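Local coordinates for RabGAP/TBC protein (Chlamydomonas reinhardtii, PDB 4P17) that probably acts on Rab GTPases through its all-helical TBC domain, as RabGAPs of this family do, and belongs to the flagellum, at residues A[14-19]-A[242-247]; A[30-35]-A[296-301]; A[120-125]-A[161-166]; A[155-160]-A[234-239]. All blocks are in the same frame, centred on the assembly; numbering follows the deposited sequence.

Contact 1: A[14-19]-A[242-247]; sequences DLYGFP and PSETVM
Asp14 OD2 takes a hydrogen bond from Ser243 OG at 2.7 Å. The hydroxyl stands above the carboxylate plane, 53° out of it. Two waters, one bonded to Ser243 N and one to Glu244 N, also donate to OD2. OD1 faces back into its own loop and accepts from Phe18 N at 2.9 Å. Asp14 therefore ties a type I turn, Asp14 to Gly17, to the first turn of helix 243-256, where Pro242 is the N-cap residue. This docks the N-terminal arm on the all-helical TBC fold. Glu244 crosses Leu15 at about a right angle. Its chain is extended beyond CG (chi2 -178°), which carries OE2 to Leu15 N, its donor at 2.9 Å. The same OE2 forms a salt bridge with Arg30. The Tyr16 ring has Met247 CE over one face, 4.0 Å from the centroid, a CH-pi contact, and Leu15 CD2 over the opposite face. The Met247 sulfur is oblique to the ring, a Met-aromatic contact. Glu244 CG approaches obliquely, with ring and carboxylate planes 83° apart. Ser243 OG lies at the ring edge, 3.5 Å from Tyr16 CD2. The phenol OH is bonded to Arg73.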
loop_
_atom_site.group_PDB
_atom_site.type_symbol
_atom_site.label_atom_id
_atom_site.label_comp_id
_atom_site.label_asym_id
_atom_site.label_seq_id
_atom_site.Cartn_x
_atom_site.Cartn_y
_atom_site.Cartn_z
ATOM N N ASP A 14 10.985 -8.366 9.381
ATOM C CA ASP A 14 10.098 -7.335 9.911
ATOM C C ASP A 14 8.870 -7.959 10.586
ATOM O O ASP A 14 8.793 -9.170 10.755
ATOM C CB ASP A 14 9.697 -6.327 8.809
ATOM C CG ASP A 14 8.874 -6.914 7.706
ATOM O OD1 ASP A 14 8.255 -8.009 7.864
ATOM O OD2 ASP A 14 8.837 -6.217 6.664
ATOM N N LEU A 15 7.919 -7.114 10.966
ATOM C CA LEU A 15 6.814 -7.554 11.808
ATOM C C LEU A 15 6.023 -8.599 11.084
ATOM O O LEU A 15 5.546 -9.560 11.668
ATOM C CB LEU A 15 5.917 -6.379 12.191
ATOM C CG LEU A 15 4.599 -6.777 12.850
ATOM C CD1 LEU A 15 4.928 -7.465 14.182
ATOM C CD2 LEU A 15 3.699 -5.561 13.041
ATOM N N TYR A 16 5.914 -8.413 9.789
ATOM C CA TYR A 16 5.056 -9.265 8.976
ATOM C C TYR A 16 5.795 -10.475 8.415
ATOM O O TYR A 16 5.223 -11.250 7.634
ATOM C CB TYR A 16 4.490 -8.404 7.858
ATOM C CG TYR A 16 3.454 -7.457 8.369
ATOM C CD1 TYR A 16 2.212 -7.915 8.794
ATOM C CD2 TYR A 16 3.722 -6.108 8.471
ATOM C CE1 TYR A 16 1.255 -7.039 9.275
ATOM C CE2 TYR A 16 2.772 -5.234 8.949
ATOM C CZ TYR A 16 1.553 -5.690 9.340
ATOM O OH TYR A 16 0.651 -4.785 9.828
ATOM N N GLY A 17 7.044 -10.649 8.829
ATOM C CA GLY A 17 7.819 -11.821 8.453
ATOM C C GLY A 17 8.683 -11.711 7.206
ATOM O O GLY A 17 9.240 -12.713 6.765
ATOM N N PHE A 18 8.784 -10.523 6.616
ATOM C CA PHE A 18 9.634 -10.336 5.423
ATOM C C PHE A 18 11.048 -10.156 5.882
ATOM O O PHE A 18 11.274 -9.446 6.866
ATOM C CB PHE A 18 9.214 -9.099 4.613
ATOM C CG PHE A 18 7.855 -9.219 4.000
ATOM C CD1 PHE A 18 7.685 -9.801 2.760
ATOM C CD2 PHE A 18 6.736 -8.775 4.684
ATOM C CE1 PHE A 18 6.425 -9.914 2.219
ATOM C CE2 PHE A 18 5.494 -8.897 4.158
ATOM C CZ PHE A 18 5.329 -9.459 2.922
ATOM N N PRO A 19 12.002 -10.810 5.208
ATOM C CA PRO A 19 13.397 -10.516 5.547
ATOM C C PRO A 19 13.742 -9.102 5.175
ATOM O O PRO A 19 13.287 -8.635 4.127
ATOM C CB PRO A 19 14.199 -11.500 4.685
ATOM C CG PRO A 19 13.271 -12.539 4.296
ATOM C CD PRO A 19 11.905 -11.901 4.223
ATOM N N PRO A 242 9.580 -1.103 2.574
ATOM C CA PRO A 242 9.438 -2.131 3.601
ATOM C C PRO A 242 7.992 -2.286 4.006
ATOM O O PRO A 242 7.269 -1.314 4.033
ATOM C CB PRO A 242 10.260 -1.596 4.763
ATOM C CG PRO A 242 11.312 -0.776 4.098
ATOM C CD PRO A 242 10.599 -0.108 2.954
ATOM N N SER A 243 7.579 -3.498 4.315
ATOM C CA SER A 243 6.158 -3.765 4.501
ATOM C C SER A 243 5.483 -2.928 5.607
ATOM O O SER A 243 4.332 -2.520 5.457
ATOM C CB SER A 243 5.955 -5.265 4.787
ATOM O OG SER A 243 6.253 -5.550 6.131
ATOM N N GLU A 244 6.176 -2.639 6.700
ATOM C CA GLU A 244 5.519 -1.895 7.776
ATOM C C GLU A 244 5.366 -0.429 7.357
ATOM O O GLU A 244 4.439 0.266 7.794
ATOM C CB GLU A 244 6.293 -2.012 9.083
ATOM C CG GLU A 244 6.393 -3.412 9.564
ATOM C CD GLU A 244 7.095 -3.531 10.865
ATOM O OE1 GLU A 244 6.636 -2.905 11.841
ATOM O OE2 GLU A 244 8.131 -4.235 10.901
ATOM N N THR A 245 6.248 0.022 6.468
ATOM C CA THR A 245 6.153 1.396 5.977
ATOM C C THR A 245 4.975 1.467 5.005
ATOM O O THR A 245 4.181 2.419 5.038
ATOM C CB THR A 245 7.441 1.810 5.326
ATOM O OG1 THR A 245 8.464 1.704 6.315
ATOM C CG2 THR A 245 7.389 3.201 4.834
ATOM N N VAL A 246 4.866 0.451 4.150
ATOM C CA VAL A 246 3.746 0.371 3.214
ATOM C C VAL A 246 2.418 0.466 3.972
ATOM O O VAL A 246 1.524 1.224 3.567
ATOM C CB VAL A 246 3.749 -0.941 2.396
ATOM C CG1 VAL A 246 2.514 -1.023 1.490
ATOM C CG2 VAL A 246 4.992 -1.086 1.549
ATOM N N MET A 247 2.284 -0.282 5.065
ATOM C CA MET A 247 0.987 -0.359 5.755
ATOM C C MET A 247 0.589 0.983 6.338
ATOM O O MET A 247 -0.599 1.285 6.456
ATOM C CB MET A 247 0.997 -1.396 6.884
ATOM C CG MET A 247 1.521 -2.725 6.510
ATOM S SD MET A 247 0.513 -3.512 5.287
ATOM C CE MET A 247 1.385 -5.098 5.258
HETATM O O HOH W 1 8.942 -3.392 7.229
HETATM O O HOH W 2 9.159 -5.610 3.810
#

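Contact 2: A[30-35]-A[296-301]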
loop_
_atom_site.group_PDB
_atom_site.type_symbol
_atom_site.label_atom_id
_atom_site.label_comp_id
_atom_site.label_asym_id
_atom_site.label_seq_id
_atom_site.Cartn_x
_atom_site.Cartn_y
_atom_site.Cartn_z
ATOM N N ARG A 30 13.508 1.795 13.152
ATOM C CA ARG A 30 12.411 0.891 13.470
ATOM C C ARG A 30 12.073 0.895 14.982
ATOM O O ARG A 30 10.909 0.808 15.376
ATOM C CB ARG A 30 12.765 -0.522 12.965
ATOM C CG ARG A 30 12.803 -0.636 11.445
ATOM C CD ARG A 30 13.252 -2.030 10.981
ATOM N NE ARG A 30 12.629 -3.088 11.762
ATOM C CZ ARG A 30 11.428 -3.602 11.508
ATOM N NH1 ARG A 30 10.720 -3.167 10.479
ATOM N NH2 ARG A 30 10.931 -4.563 12.282
ATOM N N ARG A 31 13.077 1.021 15.842
ATOM C CA ARG A 31 12.808 1.052 17.280
ATOM C C ARG A 31 11.981 2.313 17.611
ATOM O O ARG A 31 10.995 2.247 18.330
ATOM C CB ARG A 31 14.135 0.991 18.046
ATOM C CG ARG A 31 14.115 1.225 19.550
ATOM C CD ARG A 31 12.860 0.750 20.292
ATOM N NE ARG A 31 12.445 -0.624 20.013
ATOM C CZ ARG A 31 11.372 -1.204 20.547
ATOM N NH1 ARG A 31 10.597 -0.538 21.388
ATOM N NH2 ARG A 31 11.075 -2.461 20.237
ATOM N N SER A 32 12.385 3.450 17.059
ATOM C CA SER A 32 11.654 4.695 17.241
ATOM C C SER A 32 10.208 4.535 16.821
ATOM O O SER A 32 9.313 4.994 17.507
ATOM C CB SER A 32 12.292 5.837 16.453
ATOM O OG SER A 32 11.625 7.078 16.726
ATOM N N CYS A 33 9.965 3.888 15.685
ATOM C CA CYS A 33 8.591 3.775 15.204
ATOM C C CYS A 33 7.780 2.874 16.096
ATOM O O CYS A 33 6.580 3.148 16.331
ATOM C CB CYS A 33 8.562 3.274 13.770
ATOM S SG CYS A 33 9.312 4.505 12.623
ATOM N N ASP A 34 8.420 1.828 16.627
ATOM C CA ASP A 34 7.733 0.911 17.515
ATOM C C ASP A 34 7.403 1.607 18.836
ATOM O O ASP A 34 6.333 1.383 19.404
ATOM C CB ASP A 34 8.568 -0.344 17.807
ATOM C CG ASP A 34 8.661 -1.308 16.620
ATOM O OD1 ASP A 34 7.900 -1.153 15.636
ATOM O OD2 ASP A 34 9.492 -2.245 16.711
ATOM N N VAL A 35 8.327 2.431 19.334
ATOM C CA VAL A 35 8.084 3.116 20.605
ATOM C C VAL A 35 6.984 4.159 20.442
ATOM O O VAL A 35 6.148 4.333 21.326
ATOM C CB VAL A 35 9.344 3.799 21.197
ATOM C CG1 VAL A 35 10.375 2.782 21.535
ATOM C CG2 VAL A 35 9.905 4.810 20.276
ATOM N N MET A 296 13.445 2.265 3.319
ATOM C CA MET A 296 12.753 3.355 3.970
ATOM C C MET A 296 12.010 2.814 5.209
ATOM O O MET A 296 10.805 2.586 5.189
ATOM C CB MET A 296 11.815 4.043 2.982
ATOM C CG MET A 296 11.524 5.510 3.313
ATOM S SD MET A 296 10.851 5.801 4.977
ATOM C CE MET A 296 11.389 7.486 5.257
ATOM N N HIS A 297 12.749 2.635 6.301
ATOM C CA HIS A 297 12.207 2.037 7.510
ATOM C C HIS A 297 11.590 3.070 8.440
ATOM O O HIS A 297 10.788 2.720 9.292
ATOM C CB HIS A 297 13.308 1.243 8.234
ATOM C CG HIS A 297 13.793 0.079 7.445
ATOM N ND1 HIS A 297 13.033 -1.060 7.268
ATOM C CD2 HIS A 297 14.929 -0.108 6.733
ATOM C CE1 HIS A 297 13.699 -1.911 6.507
ATOM N NE2 HIS A 297 14.847 -1.359 6.167
ATOM N N GLN A 298 11.898 4.349 8.217
ATOM C CA GLN A 298 11.392 5.403 9.074
ATOM C C GLN A 298 9.977 5.758 8.644
ATOM O O GLN A 298 9.731 6.781 7.977
ATOM C CB GLN A 298 12.311 6.642 9.027
ATOM C CG GLN A 298 12.723 7.157 10.400
ATOM C CD GLN A 298 11.579 7.235 11.384
ATOM O OE1 GLN A 298 10.408 7.278 11.002
ATOM N NE2 GLN A 298 11.911 7.239 12.666
ATOM N N ARG A 299 9.030 4.905 9.008
ATOM C CA ARG A 299 7.657 5.114 8.579
ATOM C C ARG A 299 6.990 6.328 9.262
ATOM O O ARG A 299 6.117 6.973 8.693
ATOM C CB ARG A 299 6.831 3.833 8.810
ATOM C CG ARG A 299 6.797 3.309 10.218
ATOM C CD ARG A 299 6.247 1.918 10.242
ATOM N NE ARG A 299 6.010 1.457 11.608
ATOM C CZ ARG A 299 6.877 0.753 12.317
ATOM N NH1 ARG A 299 8.062 0.424 11.815
ATOM N NH2 ARG A 299 6.552 0.370 13.534
ATOM N N ASP A 300 7.454 6.681 10.456
ATOM C CA ASP A 300 6.932 7.851 11.129
ATOM C C ASP A 300 7.287 9.118 10.350
ATOM O O ASP A 300 6.436 9.989 10.089
ATOM C CB ASP A 300 7.482 7.982 12.555
ATOM C CG ASP A 300 6.861 7.023 13.555
ATOM O OD1 ASP A 300 5.752 6.480 13.326
ATOM O OD2 ASP A 300 7.484 6.877 14.633
ATOM N N VAL A 301 8.556 9.223 9.976
ATOM C CA VAL A 301 9.020 10.395 9.253
ATOM C C VAL A 301 8.413 10.440 7.856
ATOM O O VAL A 301 8.098 11.533 7.342
ATOM C CB VAL A 301 10.534 10.406 9.186
ATOM C CG1 VAL A 301 11.042 11.513 8.260
ATOM C CG2 VAL A 301 11.077 10.541 10.602
HETATM O O HOH W 3 10.611 -1.622 8.555
HETATM O O HOH W 4 9.796 7.881 14.725
HETATM O O HOH W 5 4.875 4.399 14.684
HETATM O O HOH W 6 9.337 -1.475 13.176
#
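Cys33 points from helix 27-50 at the start of helix 299-306, where Gln298 is the N-cap residue. The contact joins the N-terminal helix to the C-terminal helix of this all-helical fold. Gln298 OE1 accepts from Val301 N at 2.9 Å, a capping bond, with the donor above the carbonyl plane. Across the contact, Asp300 N donates to Cys33 SG at 3.6 Å. Cys33 SG lies beside its backbone N, anti to the carbonyl carbon (chi1 -66°), which aims the sulfur at this N-H.

The ionic part is Asp34 with Arg299. Arg299 NH2 meets Asp34 OD1 at 2.9 Å, in the guanidinium plane and nearly along the C-O axis. The carboxylate and guanidinium planes are 53° apart. Arg31 adds only a long charge pairing to Asp34 OD2, with no N-H aimed at it.

Packing comes from Cys33 CB, which sits over the centre of the Arg299 guanidinium face, 3.4 Å from Arg299 CZ. Arg30 CG lies against His297 CB at 3.8 Å, with the guanidinium and imidazole planes almost perpendicular. Arg30 NH1 has its charged partner in Glu244.

One water joins Arg30 NH1 to His297 ND1. Another bridges Ser32 OG, Gln298 NE2 and Asp300 OD2, and that last oxygen also accepts from Asn36. Asp300 OD1 forms a salt bridge with Arg248; a third water donates to Cys33 O and, at 2.6 Å, to Asp300 OD1.

Contact 3: A[120-125]-A[161-166]; sequences PDHPWL and MLVALN
His122 meets Val163 because its CG stands anti to the backbone N (chi1 -170°), which sets the imidazole against Val163. Val163 has CG1 anti to its own N (chi1 174°) in the conformer modelled here, and its CG2 touches both His122 and Leu125, on the ring face that Leu125 CD1 also meets. The contact packs the loop ahead of helix 128-144 on the C-terminal end of helix 153-164, two elements of the helical TBC domain. In this conformer Val163 CG2 lies over the imidazole, 4.1 Å from the ring centroid, a CH-pi contact. The two side chains approach from opposite directions. Leu125 CD1 is offset toward the ring's rim, and Pro123 CD lies over the opposite face.

The ring is also held at both nitrogens. Leu125 N donates to His122 ND1 at 3.0 Å, close to the ring plane and nearly straight at 169°. His122 NE2 bonds to Tyr16 O in the N-terminal arm. With an alanine in place of His122 both ring bonds go, which would probably leave Leu125 N and Tyr16 O without these mates and a gap beside Val163.

Trp124 and Leu162 cross at about a right angle. Arg167 adds a cation-pi contact to the indole. The indole turns an edge to Leu162, with CZ3 of Trp124 4.2 Å from CB of Leu162.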
loop_
_atom_site.group_PDB
_atom_site.type_symbol
_atom_site.label_atom_id
_atom_site.label_comp_id
_atom_site.label_asym_id
_atom_site.label_seq_id
_atom_site.Cartn_x
_atom_site.Cartn_y
_atom_site.Cartn_z
ATOM N N PRO A 120 9.480 -13.901 -3.133
ATOM C CA PRO A 120 10.355 -15.069 -3.075
ATOM C C PRO A 120 10.641 -15.490 -1.632
ATOM O O PRO A 120 10.747 -16.682 -1.364
ATOM C CB PRO A 120 11.628 -14.586 -3.770
ATOM C CG PRO A 120 11.640 -13.099 -3.529
ATOM C CD PRO A 120 10.188 -12.682 -3.561
ATOM N N ASP A 121 10.718 -14.538 -0.706
ATOM C CA ASP A 121 11.286 -14.858 0.588
ATOM C C ASP A 121 10.317 -14.885 1.762
ATOM O O ASP A 121 10.706 -15.305 2.847
ATOM C CB ASP A 121 12.427 -13.867 0.892
ATOM N N HIS A 122 9.068 -14.459 1.577
ATOM C CA HIS A 122 8.136 -14.488 2.699
ATOM C C HIS A 122 7.810 -15.935 3.032
ATOM O O HIS A 122 7.381 -16.671 2.163
ATOM C CB HIS A 122 6.839 -13.705 2.403
ATOM C CG HIS A 122 5.983 -13.517 3.617
ATOM N ND1 HIS A 122 5.020 -14.428 3.999
ATOM C CD2 HIS A 122 6.014 -12.570 4.586
ATOM C CE1 HIS A 122 4.455 -14.019 5.122
ATOM N NE2 HIS A 122 5.050 -12.900 5.506
ATOM N N PRO A 123 7.986 -16.348 4.297
ATOM C CA PRO A 123 7.787 -17.766 4.617
ATOM C C PRO A 123 6.401 -18.350 4.344
ATOM O O PRO A 123 6.321 -19.535 4.025
ATOM C CB PRO A 123 8.086 -17.813 6.105
ATOM C CG PRO A 123 9.069 -16.734 6.308
ATOM C CD PRO A 123 8.607 -15.627 5.429
ATOM N N TRP A 124 5.336 -17.574 4.487
ATOM C CA TRP A 124 3.988 -18.102 4.233
ATOM C C TRP A 124 3.499 -17.780 2.808
ATOM O O TRP A 124 2.879 -18.612 2.153
ATOM C CB TRP A 124 2.988 -17.569 5.269
ATOM C CG TRP A 124 1.634 -18.153 5.026
ATOM C CD1 TRP A 124 1.224 -19.422 5.328
ATOM C CD2 TRP A 124 0.538 -17.510 4.397
ATOM N NE1 TRP A 124 -0.068 -19.603 4.916
ATOM C CE2 TRP A 124 -0.510 -18.444 4.329
ATOM C CE3 TRP A 124 0.340 -16.232 3.861
ATOM C CZ2 TRP A 124 -1.737 -18.134 3.761
ATOM C CZ3 TRP A 124 -0.877 -15.930 3.312
ATOM C CH2 TRP A 124 -1.906 -16.874 3.272
ATOM N N LEU A 125 3.775 -16.583 2.305
ATOM C CA LEU A 125 3.305 -16.254 0.970
ATOM C C LEU A 125 4.016 -17.118 -0.088
ATOM O O LEU A 125 3.431 -17.358 -1.141
ATOM C CB LEU A 125 3.481 -14.781 0.635
ATOM C CG LEU A 125 2.519 -13.806 1.332
ATOM C CD1 LEU A 125 2.988 -12.385 1.161
ATOM C CD2 LEU A 125 1.032 -13.951 0.853
ATOM N N MET A 161 -2.050 -7.564 1.582
ATOM C CA MET A 161 -3.326 -7.554 2.267
ATOM C C MET A 161 -3.506 -8.841 3.077
ATOM O O MET A 161 -3.890 -8.791 4.249
ATOM C CB MET A 161 -4.473 -7.397 1.281
ATOM C CG MET A 161 -4.643 -6.015 0.726
ATOM S SD MET A 161 -6.126 -6.094 -0.306
ATOM C CE MET A 161 -6.201 -4.392 -0.903
ATOM N N LEU A 162 -3.202 -9.981 2.459
ATOM C CA LEU A 162 -3.310 -11.259 3.176
ATOM C C LEU A 162 -2.479 -11.261 4.468
ATOM O O LEU A 162 -2.957 -11.641 5.525
ATOM C CB LEU A 162 -2.913 -12.420 2.266
ATOM C CG LEU A 162 -3.935 -12.824 1.194
ATOM C CD1 LEU A 162 -3.307 -13.832 0.240
ATOM C CD2 LEU A 162 -5.232 -13.371 1.797
ATOM N N VAL A 163 -1.243 -10.790 4.386
ATOM C CA VAL A 163 -0.382 -10.820 5.553
ATOM C C VAL A 163 -0.866 -9.836 6.629
ATOM O O VAL A 163 -0.845 -10.161 7.817
ATOM C CB VAL A 163 1.083 -10.527 5.164
ATOM C CG1 VAL A 163 1.930 -10.420 6.373
ATOM C CG2 VAL A 163 1.641 -11.641 4.262
ATOM N N ALA A 164 -1.291 -8.642 6.222
ATOM C CA ALA A 164 -1.761 -7.623 7.174
ATOM C C ALA A 164 -3.078 -8.003 7.815
ATOM O O ALA A 164 -3.393 -7.507 8.898
ATOM C CB ALA A 164 -1.911 -6.269 6.479
ATOM N N LEU A 165 -3.861 -8.814 7.104
ATOM C CA LEU A 165 -5.203 -9.222 7.530
ATOM C C LEU A 165 -5.218 -10.632 8.149
ATOM O O LEU A 165 -6.245 -11.286 8.155
ATOM C CB LEU A 165 -6.171 -9.175 6.342
ATOM C CG LEU A 165 -6.407 -7.785 5.723
ATOM C CD1 LEU A 165 -7.230 -7.917 4.470
ATOM C CD2 LEU A 165 -7.094 -6.865 6.723
ATOM N N ASN A 166 -4.065 -11.090 8.620
ATOM C CA ASN A 166 -3.933 -12.392 9.295
ATOM C C ASN A 166 -4.449 -13.577 8.465
ATOM O O ASN A 166 -5.065 -14.544 8.974
ATOM C CB ASN A 166 -4.644 -12.324 10.640
ATOM C CG ASN A 166 -4.338 -11.035 11.381
ATOM O OD1 ASN A 166 -3.216 -10.521 11.323
ATOM N ND2 ASN A 166 -5.329 -10.507 12.073
#

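Contact 4: A[155-160]-A[234-239]; sequences NTIVGL and LCLFSV
Ile157 and Ser238 bring the two backbones closest, with their CA atoms 6.1 Å apart. Residues 155-160 are regular helix, part of helix 153-164. Leu234 is the last residue of helix 226-234; 235-239 form the turn after it. A Schellman motif ends that helix, with Leu236 at positive phi as its C-prime residue. A type I' turn, Cys235 to Ser238, overlaps it, and Ser238 N bonds to Cys235 O.

Thr156 and Ser238 form the polar link. Thr156 OG1 donates to Ser238 OG at 2.8 Å. Ser238 OG in turn donates to Cys235 O at 2.6 Å, in the carbonyl plane and on a lone pair. With chi1 at 57°, Ser238 OG lies between its backbone N and carbonyl carbon, within reach of both partners. The carbonyl of Cys235 is thus gripped by two donors of Ser238, which ties down the turn. Replacing this serine with an alanine would probably leave Thr156 OG1 without its acceptor and Cys235 O with one donor fewer.

Apolar groups flank the link. The CD1 atoms of Ile157 and Leu236 meet at 3.6 Å, the two side chains lying oblique to each other. Leu160 CD2 rests on Ser238 CB at 3.9 Å. Val239 CG1 lies beside Thr156 CG2 at 3.7 Å.

Around helix 153-164, helix 243-256 packs on Leu160, helix 169-183 on Ile157 and Val158, and helix 128-144 on Asn155 and Val158.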
loop_
_atom_site.group_PDB
_atom_site.type_symbol
_atom_site.label_atom_id
_atom_site.label_comp_id
_atom_site.label_asym_id
_atom_site.label_seq_id
_atom_site.Cartn_x
_atom_site.Cartn_y
_atom_site.Cartn_z
ATOM N N ASN A 155 -1.188 -8.471 -7.686
ATOM C CA ASN A 155 -0.617 -9.648 -7.030
ATOM C C ASN A 155 0.032 -9.276 -5.709
ATOM O O ASN A 155 -0.344 -9.790 -4.660
ATOM C CB ASN A 155 0.393 -10.353 -7.947
ATOM C CG ASN A 155 0.704 -11.761 -7.487
ATOM O OD1 ASN A 155 1.379 -11.966 -6.473
ATOM N ND2 ASN A 155 0.269 -12.730 -8.253
ATOM N N THR A 156 0.953 -8.315 -5.720
ATOM C CA THR A 156 1.658 -7.989 -4.489
ATOM C C THR A 156 0.748 -7.206 -3.519
ATOM O O THR A 156 0.873 -7.326 -2.308
ATOM C CB THR A 156 2.990 -7.205 -4.766
ATOM O OG1 THR A 156 2.728 -6.016 -5.508
ATOM C CG2 THR A 156 3.994 -8.097 -5.546
ATOM N N ILE A 157 -0.207 -6.441 -4.039
ATOM C CA ILE A 157 -1.216 -5.812 -3.177
ATOM C C ILE A 157 -1.981 -6.852 -2.348
ATOM O O ILE A 157 -2.105 -6.759 -1.144
ATOM C CB ILE A 157 -2.210 -4.982 -4.018
ATOM C CG1 ILE A 157 -1.480 -3.791 -4.652
ATOM C CG2 ILE A 157 -3.355 -4.446 -3.145
ATOM C CD1 ILE A 157 -2.310 -2.978 -5.592
ATOM N N VAL A 158 -2.498 -7.884 -2.993
ATOM C CA VAL A 158 -3.288 -8.839 -2.260
ATOM C C VAL A 158 -2.406 -9.662 -1.334
ATOM O O VAL A 158 -2.850 -10.082 -0.257
ATOM C CB VAL A 158 -4.080 -9.750 -3.214
ATOM C CG1 VAL A 158 -4.637 -10.972 -2.451
ATOM C CG2 VAL A 158 -5.152 -8.964 -3.853
ATOM N N GLY A 159 -1.149 -9.863 -1.733
ATOM C CA GLY A 159 -0.196 -10.566 -0.907
ATOM C C GLY A 159 0.007 -9.820 0.397
ATOM O O GLY A 159 -0.020 -10.400 1.471
ATOM N N LEU A 160 0.193 -8.506 0.322
ATOM C CA LEU A 160 0.378 -7.756 1.549
ATOM C C LEU A 160 -0.922 -7.630 2.293
ATOM O O LEU A 160 -0.920 -7.607 3.507
ATOM C CB LEU A 160 0.994 -6.374 1.272
ATOM C CG LEU A 160 2.327 -6.071 1.955
ATOM C CD1 LEU A 160 3.369 -7.113 1.671
ATOM C CD2 LEU A 160 2.818 -4.703 1.446
ATOM N N LEU A 234 0.749 2.103 -8.947
ATOM C CA LEU A 234 -0.040 0.921 -9.322
ATOM C C LEU A 234 -0.009 -0.151 -8.226
ATOM O O LEU A 234 -0.999 -0.839 -7.978
ATOM C CB LEU A 234 0.457 0.309 -10.635
ATOM C CG LEU A 234 0.280 1.117 -11.916
ATOM C CD1 LEU A 234 0.936 0.393 -13.081
ATOM C CD2 LEU A 234 -1.204 1.381 -12.180
ATOM N N CYS A 235 1.146 -0.320 -7.604
ATOM C CA CYS A 235 1.301 -1.370 -6.591
ATOM C C CYS A 235 1.093 -0.851 -5.194
ATOM O O CYS A 235 1.288 -1.565 -4.240
ATOM C CB CYS A 235 2.682 -2.007 -6.695
ATOM S SG CYS A 235 2.947 -2.746 -8.325
ATOM N N LEU A 236 0.683 0.404 -5.076
ATOM C CA LEU A 236 0.470 1.044 -3.794
ATOM C C LEU A 236 1.651 0.858 -2.863
ATOM O O LEU A 236 1.471 0.488 -1.708
ATOM C CB LEU A 236 -0.781 0.500 -3.105
ATOM C CG LEU A 236 -1.999 0.450 -3.990
ATOM C CD1 LEU A 236 -3.098 -0.302 -3.241
ATOM C CD2 LEU A 236 -2.391 1.872 -4.340
ATOM N N PHE A 237 2.841 1.110 -3.407
ATOM C CA PHE A 237 4.146 0.970 -2.734
ATOM C C PHE A 237 4.544 -0.440 -2.330
ATOM O O PHE A 237 5.600 -0.614 -1.730
ATOM C CB PHE A 237 4.212 1.896 -1.496
ATOM C CG PHE A 237 4.026 3.363 -1.826
ATOM C CD1 PHE A 237 5.012 4.064 -2.513
ATOM C CD2 PHE A 237 2.852 4.021 -1.491
ATOM C CE1 PHE A 237 4.824 5.396 -2.840
ATOM C CE2 PHE A 237 2.653 5.340 -1.830
ATOM C CZ PHE A 237 3.643 6.037 -2.497
ATOM N N SER A 238 3.755 -1.466 -2.682
ATOM C CA SER A 238 3.950 -2.755 -2.084
ATOM C C SER A 238 5.232 -3.439 -2.579
ATOM O O SER A 238 5.761 -4.297 -1.870
ATOM C CB SER A 238 2.741 -3.690 -2.317
ATOM O OG SER A 238 2.413 -3.884 -3.694
ATOM N N VAL A 239 5.732 -3.065 -3.763
ATOM C CA VAL A 239 6.978 -3.637 -4.282
ATOM C C VAL A 239 8.167 -2.678 -4.116
ATOM O O VAL A 239 9.214 -2.894 -4.713
ATOM C CB VAL A 239 6.888 -4.009 -5.776
ATOM C CG1 VAL A 239 5.623 -4.862 -6.057
ATOM C CG2 VAL A 239 6.859 -2.792 -6.647
#

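How the contacts relate
Contacts 3 and 4 are buried; contacts 1 and 2 are only partly so. The centre of contact 4 is about 6 Å, and that of contact 2 about 17 Å, from the centre of the chain. Contacts 3 and 4 share helix 153-164 and meet where Leu125 packs on Gly159 O. Contact 1 touches all the others. Its link to contact 2 includes a probable hydrogen bond between Thr245 OG1 and Met296 O. Contact 2 touches neither contact 3 nor contact 4. Chemistry follows place. Contact 2 uses a salt bridge and several waters, and contact 1 mixes carboxylate bonds with ring packing. Contact 3 has no hydrogen bond across it, and contact 4 has one hydroxyl link among aliphatic groups.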